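Local coordinates for TATA-box-binding protein (PDB 2Z8U) that probably binds the TATA box near the transcription start and acts as a general initiation factor for archaeal genes read by RNA polymerase, at residues Thr22-Asn27 with Gly67-Thr72; Leu126-Thr131 with Leu141-Asp146; Ile13-Val18 with Gln107-Thr112. All coordinates share one frame; numbering follows the deposited sequence.

Contact 1. Residues Thr22-Asn27 with Gly67-Thr72; sequences TKIGDN and GKVNCT
Ile24 lies across one methyl of Val69, the two side chains meeting at about a right angle. Its CG2 comes to 3.7 Å from Val69 CG2, and CG1 and CD1 close on the same methyl, so three carbons bear on one atom. With CG1 between the backbone N and the carbonyl carbon (chi1 71°), Ile24 CG1 also comes to 3.7 Å from Gly67 O across the contact. Thr22, alongside Val69 and pointing the same way, adds its CG2 at 4.1 Å from Val69 CB, while its OG1 bonds to Glu103 O. This is the antiparallel pairing of strands 14-23 and 68-72 in the first repeat of the TBP fold, with helix 77-94 packed behind Ile24 through Ile88 and Leu91. Cutting Ile24 back to an alanine would probably leave Val69 CG2 without that cover and open a gap toward this helix. Thr22 and Val69 form the hydrogen-bonded pair: Thr22 N reaches Val69 O at 3.0 Å and Val69 N reaches Thr22 O at 2.9 Å. Ile24 N donates to Gly67 O at 2.8 Å and 166°. At positive phi (98°) Gly67 has no room for a CB, which would press on the preceding carbonyl O and run into Gly25 O; instead its CA approaches Gly25 O at 3.4 Å in a CA-H...O contact. On the other face, Lys68 NZ forms a salt bridge with Glu129 of the second subunit.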
loop_
_atom_site.group_PDB
_atom_site.type_symbol
_atom_site.label_atom_id
_atom_site.label_comp_id
_atom_site.label_asym_id
_atom_site.label_seq_id
_atom_site.Cartn_x
_atom_site.Cartn_y
_atom_site.Cartn_z
ATOM N N THR B 22 -6.728 13.669 -32.655
ATOM C CA THR B 22 -7.129 14.966 -33.119
ATOM C C THR B 22 -8.589 15.201 -32.719
ATOM O O THR B 22 -9.193 14.364 -32.033
ATOM C CB THR B 22 -6.905 15.129 -34.654
ATOM O OG1 THR B 22 -7.076 16.500 -35.000
ATOM C CG2 THR B 22 -7.891 14.281 -35.469
ATOM N N LYS B 23 -9.123 16.352 -33.109
ATOM C CA LYS B 23 -10.524 16.654 -32.940
ATOM C C LYS B 23 -11.072 17.069 -34.305
ATOM O O LYS B 23 -10.533 17.969 -34.940
ATOM C CB LYS B 23 -10.702 17.767 -31.905
ATOM C CG LYS B 23 -12.177 17.998 -31.518
ATOM C CD LYS B 23 -12.269 18.817 -30.227
ATOM C CE LYS B 23 -13.719 18.902 -29.747
ATOM N NZ LYS B 23 -13.738 18.802 -28.260
ATOM N N ILE B 24 -12.123 16.404 -34.766
ATOM C CA ILE B 24 -12.640 16.656 -36.114
ATOM C C ILE B 24 -13.965 17.462 -36.152
ATOM O O ILE B 24 -14.487 17.762 -37.221
ATOM C CB ILE B 24 -12.739 15.317 -36.969
ATOM C CG1 ILE B 24 -13.872 14.395 -36.472
ATOM C CG2 ILE B 24 -11.344 14.619 -37.049
ATOM C CD1 ILE B 24 -14.113 13.161 -37.373
ATOM N N GLY B 25 -14.498 17.800 -34.984
ATOM C CA GLY B 25 -15.788 18.488 -34.889
ATOM C C GLY B 25 -16.203 18.575 -33.440
ATOM O O GLY B 25 -15.382 18.342 -32.570
ATOM N N ASP B 26 -17.482 18.875 -33.176
ATOM C CA ASP B 26 -17.946 19.298 -31.833
ATOM C C ASP B 26 -19.025 18.444 -31.146
ATOM O O ASP B 26 -19.127 18.449 -29.905
ATOM C CB ASP B 26 -18.491 20.743 -31.888
ATOM C CG ASP B 26 -17.446 21.767 -32.371
ATOM O OD1 ASP B 26 -16.280 21.764 -31.887
ATOM O OD2 ASP B 26 -17.821 22.612 -33.224
ATOM N N ASN B 27 -19.874 17.799 -31.934
ATOM C CA ASN B 27 -21.052 17.106 -31.417
ATOM C C ASN B 27 -21.515 16.219 -32.561
ATOM O O ASN B 27 -22.586 16.418 -33.141
ATOM C CB ASN B 27 -22.128 18.130 -30.975
ATOM C CG ASN B 27 -23.458 17.492 -30.565
ATOM O OD1 ASN B 27 -23.515 16.372 -30.045
ATOM N ND2 ASN B 27 -24.543 18.227 -30.794
ATOM N N GLY B 67 -16.054 14.692 -30.915
ATOM C CA GLY B 67 -15.210 15.033 -32.056
ATOM C C GLY B 67 -13.794 14.503 -31.909
ATOM O O GLY B 67 -13.029 14.538 -32.878
ATOM N N LYS B 68 -13.448 14.019 -30.711
ATOM C CA LYS B 68 -12.145 13.370 -30.477
ATOM C C LYS B 68 -11.984 12.130 -31.344
ATOM O O LYS B 68 -12.905 11.315 -31.454
ATOM C CB LYS B 68 -11.971 12.963 -29.010
ATOM C CG LYS B 68 -10.668 12.184 -28.738
ATOM C CD LYS B 68 -10.592 11.834 -27.260
ATOM C CE LYS B 68 -9.260 11.242 -26.892
ATOM N NZ LYS B 68 -9.308 10.819 -25.457
ATOM N N VAL B 69 -10.800 11.992 -31.934
ATOM C CA VAL B 69 -10.437 10.865 -32.761
ATOM C C VAL B 69 -9.078 10.335 -32.261
ATOM O O VAL B 69 -8.140 11.117 -31.980
ATOM C CB VAL B 69 -10.363 11.262 -34.272
ATOM C CG1 VAL B 69 -9.837 10.088 -35.144
ATOM C CG2 VAL B 69 -11.730 11.741 -34.804
ATOM N N ASN B 70 -8.982 9.012 -32.126
ATOM C CA ASN B 70 -7.710 8.329 -31.866
ATOM C C ASN B 70 -7.476 7.390 -33.043
ATOM O O ASN B 70 -8.423 6.784 -33.563
ATOM C CB ASN B 70 -7.766 7.546 -30.558
ATOM C CG ASN B 70 -7.882 8.452 -29.322
ATOM O OD1 ASN B 70 -7.358 9.575 -29.288
ATOM N ND2 ASN B 70 -8.583 7.964 -28.303
ATOM N N CYS B 71 -6.231 7.296 -33.492
ATOM C CA CYS B 71 -5.921 6.551 -34.705
ATOM C C CYS B 71 -4.634 5.764 -34.510
ATOM O O CYS B 71 -3.619 6.316 -34.092
ATOM C CB CYS B 71 -5.818 7.501 -35.921
ATOM S SG CYS B 71 -5.126 6.766 -37.425
ATOM N N THR B 72 -4.714 4.470 -34.819
ATOM C CA THR B 72 -3.625 3.523 -34.635
ATOM C C THR B 72 -3.319 2.860 -35.975
ATOM O O THR B 72 -4.156 2.856 -36.875
ATOM C CB THR B 72 -4.046 2.454 -33.575
ATOM O OG1 THR B 72 -2.927 1.635 -33.250
ATOM C CG2 THR B 72 -5.166 1.587 -34.095
#

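Contact 2. Residues Leu126-Thr131 with Leu141-Asp146; sequences LMVEGT and LVYRLD
Thr131 places OG1 between its backbone N and carbonyl carbon (chi1 60°), which leaves CG2 to face Tyr143, whose ring is carried on a CG anti to the backbone N (chi1 -179°). The methyl comes obliquely to the ring, with Thr131 CG2 to Tyr143 CD2 at 3.6 Å, and it also meets Leu141 CD2 at 3.9 Å. Val128, just past helix 121-127, has its side chain at about a right angle to that of Tyr143, with Val128 CG1 3.9 Å from Tyr143 CE2. Gly130 O sits at the ring edge, in its plane. The turn is tied by Thr131 OG1 donating to Val128 O at 2.7 Å. Thr131 and Tyr143 are a non-hydrogen-bonded antiparallel pair, in which Thr131 CA makes a CA-H...O contact of 3.1 Å with Val142 O. Arg144 N gives Gly130 O a weak bond of 3.5 Å. Strand 131-133, the edge strand of the sheet within this chain, begins directly after this turn in the second repeat. Methyls of Thr131 and Val128 pack on the Tyr143 ring, whose OH is hydrogen-bonded to Thr181 OG1 of helix 168-183; the Thr131 hydroxyl serves the turn, with a further weak bond to Ile124 O, its methyl the apolar contact.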
loop_
_atom_site.group_PDB
_atom_site.type_symbol
_atom_site.label_atom_id
_atom_site.label_comp_id
_atom_site.label_asym_id
_atom_site.label_seq_id
_atom_site.Cartn_x
_atom_site.Cartn_y
_atom_site.Cartn_z
ATOM N N LEU B 126 20.796 -7.705 -13.604
ATOM C CA LEU B 126 21.479 -7.570 -12.314
ATOM C C LEU B 126 22.119 -6.184 -12.157
ATOM O O LEU B 126 22.025 -5.580 -11.090
ATOM C CB LEU B 126 22.529 -8.674 -12.152
ATOM C CG LEU B 126 23.328 -8.792 -10.842
ATOM C CD1 LEU B 126 22.445 -8.854 -9.582
ATOM C CD2 LEU B 126 24.249 -9.995 -10.928
ATOM N N MET B 127 22.736 -5.686 -13.230
ATOM C CA MET B 127 23.626 -4.514 -13.178
ATOM C C MET B 127 22.951 -3.168 -13.446
ATOM O O MET B 127 23.492 -2.115 -13.084
ATOM C CB MET B 127 24.790 -4.697 -14.158
ATOM C CG MET B 127 25.782 -5.757 -13.729
ATOM S SD MET B 127 26.830 -6.379 -15.063
ATOM C CE MET B 127 27.864 -7.493 -14.119
ATOM N N VAL B 128 21.788 -3.201 -14.082
ATOM C CA VAL B 128 21.084 -1.982 -14.469
ATOM C C VAL B 128 19.774 -1.880 -13.683
ATOM O O VAL B 128 18.960 -2.803 -13.681
ATOM C CB VAL B 128 20.827 -1.925 -16.001
ATOM C CG1 VAL B 128 20.193 -0.602 -16.396
ATOM C CG2 VAL B 128 22.131 -2.119 -16.773
ATOM N N GLU B 129 19.581 -0.751 -13.009
ATOM C CA GLU B 129 18.424 -0.594 -12.141
ATOM C C GLU B 129 17.184 -0.278 -12.968
ATOM O O GLU B 129 17.285 0.245 -14.096
ATOM C CB GLU B 129 18.697 0.435 -11.034
ATOM C CG GLU B 129 19.507 -0.161 -9.864
ATOM C CD GLU B 129 20.180 0.884 -8.974
ATOM O OE1 GLU B 129 20.015 2.097 -9.232
ATOM O OE2 GLU B 129 20.871 0.488 -8.004
ATOM N N GLY B 130 16.021 -0.640 -12.426
ATOM C CA GLY B 130 14.752 -0.478 -13.132
ATOM C C GLY B 130 14.597 -1.395 -14.336
ATOM O O GLY B 130 13.885 -1.055 -15.303
ATOM N N THR B 131 15.279 -2.544 -14.300
ATOM C CA THR B 131 15.142 -3.558 -15.358
ATOM C C THR B 131 14.455 -4.788 -14.781
ATOM O O THR B 131 14.573 -5.057 -13.586
ATOM C CB THR B 131 16.508 -3.952 -15.996
ATOM O OG1 THR B 131 17.379 -4.481 -14.996
ATOM C CG2 THR B 131 17.170 -2.740 -16.657
ATOM N N LEU B 141 14.099 -8.198 -22.044
ATOM C CA LEU B 141 14.267 -7.476 -20.812
ATOM C C LEU B 141 13.500 -6.135 -20.876
ATOM O O LEU B 141 13.547 -5.428 -21.901
ATOM C CB LEU B 141 15.761 -7.224 -20.617
ATOM C CG LEU B 141 16.215 -6.426 -19.405
ATOM C CD1 LEU B 141 17.483 -7.018 -18.868
ATOM C CD2 LEU B 141 16.408 -4.971 -19.774
ATOM N N VAL B 142 12.803 -5.802 -19.788
ATOM C CA VAL B 142 12.020 -4.569 -19.700
ATOM C C VAL B 142 12.805 -3.512 -18.931
ATOM O O VAL B 142 13.331 -3.750 -17.846
ATOM C CB VAL B 142 10.612 -4.798 -19.084
ATOM C CG1 VAL B 142 9.798 -3.503 -19.065
ATOM C CG2 VAL B 142 9.857 -5.879 -19.870
ATOM N N TYR B 143 12.880 -2.332 -19.527
ATOM C CA TYR B 143 13.685 -1.261 -19.005
ATOM C C TYR B 143 12.870 0.028 -19.119
ATOM O O TYR B 143 12.528 0.454 -20.212
ATOM C CB TYR B 143 14.957 -1.202 -19.861
ATOM C CG TYR B 143 15.991 -0.174 -19.494
ATOM C CD1 TYR B 143 16.849 0.337 -20.474
ATOM C CD2 TYR B 143 16.127 0.288 -18.189
ATOM C CE1 TYR B 143 17.819 1.273 -20.153
ATOM C CE2 TYR B 143 17.091 1.220 -17.861
ATOM C CZ TYR B 143 17.937 1.702 -18.848
ATOM O OH TYR B 143 18.897 2.632 -18.526
ATOM N N ARG B 144 12.547 0.643 -17.997
ATOM C CA ARG B 144 11.800 1.895 -18.045
ATOM C C ARG B 144 12.732 3.106 -17.932
ATOM O O ARG B 144 13.600 3.144 -17.053
ATOM C CB ARG B 144 10.704 1.901 -16.970
ATOM C CG ARG B 144 9.674 3.011 -17.143
ATOM C CD ARG B 144 8.380 2.642 -16.451
ATOM N NE ARG B 144 7.391 3.724 -16.427
ATOM C CZ ARG B 144 6.149 3.586 -15.964
ATOM N NH1 ARG B 144 5.748 2.414 -15.493
ATOM N NH2 ARG B 144 5.304 4.629 -15.944
ATOM N N LEU B 145 12.573 4.085 -18.822
ATOM C CA LEU B 145 13.326 5.344 -18.718
ATOM C C LEU B 145 12.428 6.486 -18.240
ATOM O O LEU B 145 11.234 6.506 -18.536
ATOM C CB LEU B 145 13.969 5.725 -20.056
ATOM C CG LEU B 145 15.137 4.933 -20.657
ATOM C CD1 LEU B 145 15.672 5.673 -21.894
ATOM C CD2 LEU B 145 16.247 4.728 -19.638
ATOM N N ASP B 146 13.003 7.436 -17.509
ATOM C CA ASP B 146 12.234 8.582 -17.027
ATOM C C ASP B 146 12.480 9.852 -17.840
ATOM O O ASP B 146 11.727 10.820 -17.717
ATOM C CB ASP B 146 12.485 8.838 -15.531
ATOM C CG ASP B 146 12.046 7.685 -14.651
ATOM O OD1 ASP B 146 11.169 6.876 -15.054
ATOM O OD2 ASP B 146 12.585 7.586 -13.533
#

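Contact 3. Residues Ile13-Val18 with Gln107-Thr112; sequences IKIVNV and QNMVAT
Val16 and Asn17 both stand opposite Val110, a classic beta bulge in the pairing of strands 14-23 and 105-114. Val110 O takes Val16 N at 2.8 Å in a nearly straight bond (176°) and Asn17 N at 3.5 Å, a weak one. On one side of this shift Lys14 pairs with Thr112 through two bonds, Lys14 N to Thr112 O and Thr112 N to Lys14 O, each 2.9 Å; on the other, Val110 N reaches Asn17 O at 3.1 Å. Side chains sort by face. Met109, bent at its last torsion (chi3 86°), brings CE to 3.8 Å from both Ile15 CG2 and Val18 CG1, and Ala111 CB meets Ile15 CD1 at 3.9 Å. Further out, Leu165 backs Met109 and Ala111, and helix 168-183 lies against Ile13 and Ile15. The opposite face holds Asn17, Val110 and Thr112, with Val161 of the next strand beside the latter two; Glu134 of the second subunit packs on Val16 and Asn17, and Glu132 of that subunit on Val110. That face is consistent with the concave DNA-binding underside of the TBP saddle. The chemistry divides by face: apolar carbons pack toward the helix side, whereas the other mixes methyls with amide and hydroxyl groups.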
loop_
_atom_site.group_PDB
_atom_site.type_symbol
_atom_site.label_atom_id
_atom_site.label_comp_id
_atom_site.label_asym_id
_atom_site.label_seq_id
_atom_site.Cartn_x
_atom_site.Cartn_y
_atom_site.Cartn_z
ATOM N N ILE B 13 17.413 4.640 -35.267
ATOM C CA ILE B 13 15.990 4.551 -34.967
ATOM C C ILE B 13 15.146 4.417 -36.237
ATOM O O ILE B 13 15.318 5.184 -37.187
ATOM C CB ILE B 13 15.519 5.813 -34.153
ATOM C CG1 ILE B 13 16.027 5.760 -32.703
ATOM C CG2 ILE B 13 14.004 6.068 -34.279
ATOM C CD1 ILE B 13 15.617 4.517 -31.888
ATOM N N LYS B 14 14.252 3.434 -36.245
ATOM C CA LYS B 14 13.203 3.327 -37.264
ATOM C C LYS B 14 11.860 3.403 -36.571
ATOM O O LYS B 14 11.619 2.651 -35.626
ATOM C CB LYS B 14 13.326 1.995 -38.018
ATOM C CG LYS B 14 12.139 1.699 -38.943
ATOM C CD LYS B 14 12.444 0.551 -39.913
ATOM C CE LYS B 14 11.319 0.376 -40.949
ATOM N NZ LYS B 14 10.730 1.681 -41.413
ATOM N N ILE B 15 10.983 4.309 -37.028
ATOM C CA ILE B 15 9.639 4.415 -36.473
ATOM C C ILE B 15 8.796 3.372 -37.199
ATOM O O ILE B 15 8.818 3.280 -38.441
ATOM C CB ILE B 15 9.057 5.832 -36.656
ATOM C CG1 ILE B 15 9.992 6.881 -36.023
ATOM C CG2 ILE B 15 7.600 5.911 -36.143
ATOM C CD1 ILE B 15 10.208 6.717 -34.541
ATOM N N VAL B 16 8.124 2.537 -36.427
ATOM C CA VAL B 16 7.388 1.425 -37.008
ATOM C C VAL B 16 5.906 1.733 -36.986
ATOM O O VAL B 16 5.183 1.409 -37.925
ATOM C CB VAL B 16 7.740 0.068 -36.344
ATOM C CG1 VAL B 16 6.741 -1.007 -36.747
ATOM C CG2 VAL B 16 9.151 -0.374 -36.762
ATOM N N ASN B 17 5.453 2.395 -35.935
ATOM C CA ASN B 17 4.087 2.854 -35.904
ATOM C C ASN B 17 3.910 4.123 -35.092
ATOM O O ASN B 17 4.767 4.493 -34.305
ATOM C CB ASN B 17 3.105 1.717 -35.499
ATOM C CG ASN B 17 2.847 1.607 -33.987
ATOM O OD1 ASN B 17 2.898 0.510 -33.431
ATOM N ND2 ASN B 17 2.484 2.704 -33.345
ATOM N N VAL B 18 2.792 4.805 -35.299
ATOM C CA VAL B 18 2.463 5.956 -34.460
ATOM C C VAL B 18 1.017 5.826 -33.994
ATOM O O VAL B 18 0.232 5.133 -34.645
ATOM C CB VAL B 18 2.660 7.297 -35.195
ATOM C CG1 VAL B 18 4.085 7.472 -35.699
ATOM C CG2 VAL B 18 1.654 7.471 -36.367
ATOM N N GLN B 107 0.527 10.781 -30.067
ATOM C CA GLN B 107 0.316 10.330 -28.702
ATOM C C GLN B 107 1.298 9.249 -28.285
ATOM O O GLN B 107 1.648 9.153 -27.117
ATOM C CB GLN B 107 -1.088 9.785 -28.510
ATOM C CG GLN B 107 -2.170 10.831 -28.620
ATOM C CD GLN B 107 -2.134 11.830 -27.475
ATOM O OE1 GLN B 107 -1.540 11.571 -26.420
ATOM N NE2 GLN B 107 -2.758 12.986 -27.685
ATOM N N ASN B 108 1.660 8.392 -29.222
ATOM C CA ASN B 108 2.593 7.287 -28.954
ATOM C C ASN B 108 3.323 6.907 -30.243
ATOM O O ASN B 108 2.864 7.216 -31.337
ATOM C CB ASN B 108 1.826 6.060 -28.414
ATOM C CG ASN B 108 2.612 5.267 -27.368
ATOM O OD1 ASN B 108 3.831 5.134 -27.452
ATOM N ND2 ASN B 108 1.889 4.710 -26.377
ATOM N N MET B 109 4.465 6.237 -30.106
ATOM C CA MET B 109 5.189 5.674 -31.257
ATOM C C MET B 109 5.919 4.429 -30.816
ATOM O O MET B 109 6.335 4.327 -29.661
ATOM C CB MET B 109 6.248 6.635 -31.806
ATOM C CG MET B 109 5.853 8.084 -31.933
ATOM S SD MET B 109 7.198 9.219 -32.360
ATOM C CE MET B 109 7.181 9.070 -34.133
ATOM N N VAL B 110 6.083 3.490 -31.739
ATOM C CA VAL B 110 6.960 2.343 -31.535
ATOM C C VAL B 110 8.166 2.624 -32.433
ATOM O O VAL B 110 7.997 2.898 -33.626
ATOM C CB VAL B 110 6.296 1.005 -31.958
ATOM C CG1 VAL B 110 7.310 -0.138 -32.005
ATOM C CG2 VAL B 110 5.140 0.624 -31.016
ATOM N N ALA B 111 9.361 2.613 -31.835
ATOM C CA ALA B 111 10.609 2.734 -32.574
ATOM C C ALA B 111 11.395 1.455 -32.314
ATOM O O ALA B 111 11.315 0.857 -31.219
ATOM C CB ALA B 111 11.395 3.917 -32.100
ATOM N N THR B 112 12.157 1.042 -33.325
ATOM C CA THR B 112 13.050 -0.100 -33.192
ATOM C C THR B 112 14.475 0.289 -33.595
ATOM O O THR B 112 14.706 1.245 -34.377
ATOM C CB THR B 112 12.583 -1.314 -34.040
ATOM O OG1 THR B 112 12.559 -0.957 -35.435
ATOM C CG2 THR B 112 11.169 -1.789 -33.605
#

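In the fold
All three contacts belong to one long antiparallel sheet. Contact 3 lies nearest the middle, its centre about 7 Å from that of the chain, and joins the two repeats where strands 14-23 and 105-114 are neighbours. Contacts 1 and 2 lie on opposite sides of the chain's centre, one in each repeat, with centres about 36 Å apart; contact 3 is about 21 Å from the centre of the first and 20 Å from that of the second. Strand 14-23 serves both contacts 1 and 3. Along the chain, contact 1 falls within the span that contact 3 bridges, and contact 2 follows. This is the near-symmetric saddle of the TBP family, its halves joined edge to edge at contact 3.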